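Local atomic coordinates of mariner Mos1 transposase (Drosophila mauritiana, PDB entry 4MDB), a protein that mediates cut-and-paste movement of the Mos1 transposon, using divalent metal ions in its RNase H-like catalytic domain to cut and join DNA. Residues H122-L127 with L146-L151. The protein carries 1 engineered substitution. Residues are numbered along the deposited sequence; the frame is centred on the assembly and turned at random.
Sequences HRVIFL and LNWEVL
Val124 lies against the indole of Trp148, its CB 3.7 Å from the centroid of the five-membered ring and over the face, a CH-pi contact. Leu146 CD1 covers the opposite face, so the broad ring is held between two aliphatic side chains. The six-membered ring of Trp148 also meets the Phe126 ring obliquely, with planes at 49°; Leu143 of helix 137-146 and residues of helix 96-113 close over this aromatic pair. On the other face of the sheet Ile125 CG2 reaches Leu151 CD1 at 3.6 Å, where branched aliphatic chains suit packing against helix 6-25. Glu149 shares this face, its OE1 in a salt bridge with Arg22 of that helix.

Between these layers the backbones pair as parallel strands. Glu149 N donates to Val124 O, Phe126 N to Glu149 O at 2.7 Å, and Leu151 N to Phe126 O at 3.0 Å.

The solvent side is looser. Arg123, fully extended with CG anti to the backbone N (chi1 -174°), donates a nearly straight hydrogen bond (166°) from NE to Asn147 O at 3.0 Å. That oxygen lies in the guanidinium plane, although NE sits above the carbonyl plane; Glu149 CB covers one guanidinium face. Asn147 has positive phi, which asparagine tolerates well, as the chain leaves helix 137-146.

Directional backbone bonds thus set the parallel register, while non-directional apolar packing excludes water, joining edge strand 149-150 to strand 125-127, which leads directly to the metal ligand Asp129.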
ATOM      1  N   HIS A 122      -4.556 -10.838 -16.624  1.00 38.84           N
ATOM      2  CA  HIS A 122      -5.000  -9.728 -15.790  1.00 33.57           C
ATOM      3  C   HIS A 122      -3.842  -8.796 -15.448  1.00 26.80           C
ATOM      4  O   HIS A 122      -2.881  -9.198 -14.793  1.00 22.29           O
ATOM      5  CB  HIS A 122      -5.650 -10.249 -14.506  1.00 40.05           C
ATOM      6  CG  HIS A 122      -7.145 -10.307 -14.567  1.00 49.69           C
ATOM      7  ND1 HIS A 122      -7.953  -9.699 -13.631  1.00 53.68           N
ATOM      8  CD2 HIS A 122      -7.978 -10.901 -15.453  1.00 52.84           C
ATOM      9  CE1 HIS A 122      -9.220  -9.917 -13.937  1.00 54.80           C
ATOM     10  NE2 HIS A 122      -9.263 -10.644 -15.039  1.00 56.13           N
ATOM     11  N   ARG A 123      -3.942  -7.549 -15.898  1.00 16.43           N
ATOM     12  CA  ARG A 123      -2.911  -6.560 -15.640  1.00 15.71           C
ATOM     13  C   ARG A 123      -3.008  -6.003 -14.235  1.00 13.23           C
ATOM     14  O   ARG A 123      -4.090  -5.674 -13.759  1.00 15.51           O
ATOM     15  CB  ARG A 123      -3.072  -5.424 -16.657  1.00 14.50           C
ATOM     16  CG  ARG A 123      -1.998  -4.395 -16.602  1.00 14.76           C
ATOM     17  CD  ARG A 123      -2.252  -3.268 -17.562  1.00 14.79           C
ATOM     18  NE  ARG A 123      -1.082  -2.371 -17.610  1.00 15.91           N
ATOM     19  CZ  ARG A 123      -1.061  -1.179 -18.218  1.00 17.22           C
ATOM     20  NH1 ARG A 123      -2.163  -0.668 -18.794  1.00 18.76           N
ATOM     21  NH2 ARG A 123       0.044  -0.438 -18.245  1.00 19.99           N
ATOM     22  N   VAL A 124      -1.864  -5.932 -13.603  1.00 14.23           N
ATOM     23  CA  VAL A 124      -1.739  -5.394 -12.258  1.00 13.49           C
ATOM     24  C   VAL A 124      -2.038  -3.903 -12.319  1.00 11.49           C
ATOM     25  O   VAL A 124      -1.479  -3.172 -13.159  1.00 12.26           O
ATOM     26  CB  VAL A 124      -0.376  -5.648 -11.643  1.00 13.20           C
ATOM     27  CG1 VAL A 124      -0.228  -4.827 -10.347  1.00 15.03           C
ATOM     28  CG2 VAL A 124      -0.152  -7.169 -11.503  1.00 15.78           C
ATOM     29  N   ILE A 125      -2.834  -3.422 -11.362  1.00 11.46           N
ATOM     30  CA  ILE A 125      -3.013  -2.042 -11.143  1.00 12.37           C
ATOM     31  C   ILE A 125      -2.291  -1.741  -9.805  1.00 12.68           C
ATOM     32  O   ILE A 125      -2.747  -2.212  -8.783  1.00 13.19           O
ATOM     33  CB  ILE A 125      -4.483  -1.637 -11.094  1.00 13.38           C
ATOM     34  CG1 ILE A 125      -5.144  -1.903 -12.444  1.00 14.04           C
ATOM     35  CG2 ILE A 125      -4.673  -0.180 -10.644  1.00 13.35           C
ATOM     36  CD1 ILE A 125      -6.628  -1.711 -12.460  1.00 14.79           C
ATOM     37  N   PHE A 126      -1.341  -0.848  -9.791  1.00 12.39           N
ATOM     38  CA  PHE A 126      -0.470  -0.681  -8.626  1.00 12.26           C
ATOM     39  C   PHE A 126      -0.779   0.634  -7.963  1.00 13.75           C
ATOM     40  O   PHE A 126      -0.753   1.700  -8.601  1.00 14.31           O
ATOM     41  CB  PHE A 126       1.001  -0.715  -9.047  1.00 13.71           C
ATOM     42  CG  PHE A 126       1.991  -0.896  -7.944  1.00 13.18           C
ATOM     43  CD1 PHE A 126       1.938  -1.970  -7.126  1.00 12.28           C
ATOM     44  CD2 PHE A 126       3.027   0.023  -7.772  1.00 12.80           C
ATOM     45  CE1 PHE A 126       2.893  -2.198  -6.162  1.00 13.55           C
ATOM     46  CE2 PHE A 126       3.979  -0.184  -6.776  1.00 13.17           C
ATOM     47  CZ  PHE A 126       3.882  -1.324  -5.992  1.00 13.45           C
ATOM     48  N   LEU A 127      -1.033   0.564  -6.669  1.00 11.38           N
ATOM     49  CA  LEU A 127      -1.324   1.759  -5.880  1.00 12.07           C
ATOM     50  C   LEU A 127      -0.319   1.920  -4.791  1.00 13.18           C
ATOM     51  O   LEU A 127      -0.263   1.109  -3.826  1.00 11.61           O
ATOM     52  CB  LEU A 127      -2.754   1.713  -5.334  1.00 13.38           C
ATOM     53  CG  LEU A 127      -3.233   2.842  -4.376  1.00 14.21           C
ATOM     54  CD1 LEU A 127      -3.197   4.130  -5.168  1.00 16.06           C
ATOM     55  CD2 LEU A 127      -4.634   2.457  -3.976  1.00 16.69           C
ATOM     56  N   LEU A 146       7.663  -3.896 -15.957  1.00 13.62           N
ATOM     57  CA  LEU A 146       6.664  -4.792 -15.367  1.00 13.40           C
ATOM     58  C   LEU A 146       5.290  -4.570 -16.031  1.00 13.13           C
ATOM     59  O   LEU A 146       4.514  -5.479 -16.136  1.00 13.91           O
ATOM     60  CB  LEU A 146       6.553  -4.525 -13.869  1.00 14.18           C
ATOM     61  CG  LEU A 146       7.777  -4.944 -13.018  1.00 15.66           C
ATOM     62  CD1 LEU A 146       7.697  -4.343 -11.617  1.00 17.52           C
ATOM     63  CD2 LEU A 146       7.759  -6.459 -12.981  1.00 17.18           C
ATOM     64  N   ASN A 147       5.080  -3.356 -16.464  1.00 15.52           N
ATOM     65  CA  ASN A 147       3.873  -2.878 -17.132  1.00 16.93           C
ATOM     66  C   ASN A 147       2.635  -3.013 -16.277  1.00 16.60           C
ATOM     67  O   ASN A 147       1.565  -3.439 -16.691  1.00 18.31           O
ATOM     68  CB  ASN A 147       3.695  -3.494 -18.485  1.00 18.95           C
ATOM     69  CG  ASN A 147       3.004  -2.520 -19.430  1.00 21.26           C
ATOM     70  OD1 ASN A 147       1.862  -2.685 -19.767  1.00 26.46           O
ATOM     71  ND2 ASN A 147       3.633  -1.474 -19.716  1.00 21.29           N
ATOM     72  N   TRP A 148       2.803  -2.607 -15.041  1.00 14.45           N
ATOM     73  CA  TRP A 148       1.705  -2.375 -14.135  1.00 15.08           C
ATOM     74  C   TRP A 148       1.184  -1.000 -14.392  1.00 17.21           C
ATOM     75  O   TRP A 148       1.957  -0.040 -14.585  1.00 18.89           O
ATOM     76  CB  TRP A 148       2.206  -2.511 -12.708  1.00 15.04           C
ATOM     77  CG  TRP A 148       2.782  -3.907 -12.346  1.00 14.18           C
ATOM     78  CD1 TRP A 148       2.711  -5.096 -13.108  1.00 14.61           C
ATOM     79  CD2 TRP A 148       3.483  -4.260 -11.157  1.00 13.77           C
ATOM     80  NE1 TRP A 148       3.315  -6.082 -12.457  1.00 13.75           N
ATOM     81  CE2 TRP A 148       3.810  -5.627 -11.258  1.00 14.95           C
ATOM     82  CE3 TRP A 148       3.852  -3.559 -10.007  1.00 15.71           C
ATOM     83  CZ2 TRP A 148       4.468  -6.319 -10.251  1.00 16.83           C
ATOM     84  CZ3 TRP A 148       4.570  -4.277  -8.986  1.00 16.85           C
ATOM     85  CH2 TRP A 148       4.871  -5.628  -9.140  1.00 18.44           C
ATOM     86  N   GLU A 149      -0.114  -0.889 -14.321  1.00 15.72           N
ATOM     87  CA  GLU A 149      -0.743   0.414 -14.399  1.00 14.98           C
ATOM     88  C   GLU A 149      -0.603   1.119 -13.050  1.00 16.34           C
ATOM     89  O   GLU A 149      -1.107   0.615 -12.047  1.00 18.43           O
ATOM     90  CB  GLU A 149      -2.208   0.208 -14.745  1.00 18.70           C
ATOM     91  CG  GLU A 149      -2.777   1.564 -15.041  1.00 19.67           C
ATOM     92  CD  GLU A 149      -4.262   1.605 -15.201  1.00 23.37           C
ATOM     93  OE1 GLU A 149      -4.744   2.800 -15.186  1.00 25.38           O
ATOM     94  OE2 GLU A 149      -4.913   0.537 -15.290  1.00 22.33           O
ATOM     95  N   VAL A 150       0.018   2.300 -13.037  1.00 16.01           N
ATOM     96  CA  VAL A 150       0.231   3.036 -11.816  1.00 16.61           C
ATOM     97  C   VAL A 150      -0.934   4.018 -11.603  1.00 16.31           C
ATOM     98  O   VAL A 150      -1.224   4.899 -12.431  1.00 17.29           O
ATOM     99  CB  VAL A 150       1.585   3.722 -11.825  1.00 18.39           C
ATOM    100  CG1 VAL A 150       1.791   4.527 -10.553  1.00 20.42           C
ATOM    101  CG2 VAL A 150       2.656   2.672 -11.965  1.00 19.53           C
ATOM    102  N   LEU A 151      -1.657   3.801 -10.531  1.00 16.07           N
ATOM    103  CA  LEU A 151      -2.806   4.616 -10.207  1.00 17.76           C
ATOM    104  C   LEU A 151      -2.345   5.954  -9.658  1.00 18.53           C
ATOM    105  O   LEU A 151      -1.366   6.047  -8.971  1.00 18.12           O
ATOM    106  CB  LEU A 151      -3.656   3.802  -9.193  1.00 19.40           C
ATOM    107  CG  LEU A 151      -5.125   3.660  -9.385  1.00 21.12           C
ATOM    108  CD1 LEU A 151      -5.666   3.241 -10.754  1.00 18.82           C
ATOM    109  CD2 LEU A 151      -5.764   2.888  -8.259  1.00 17.15           C
TER
HETATM  110  O   HOH W   1       0.547  -6.441 -15.291  1.00 21.17           O
HETATM  111  O   HOH W   2       0.039   4.349  -7.561  1.00 18.90           O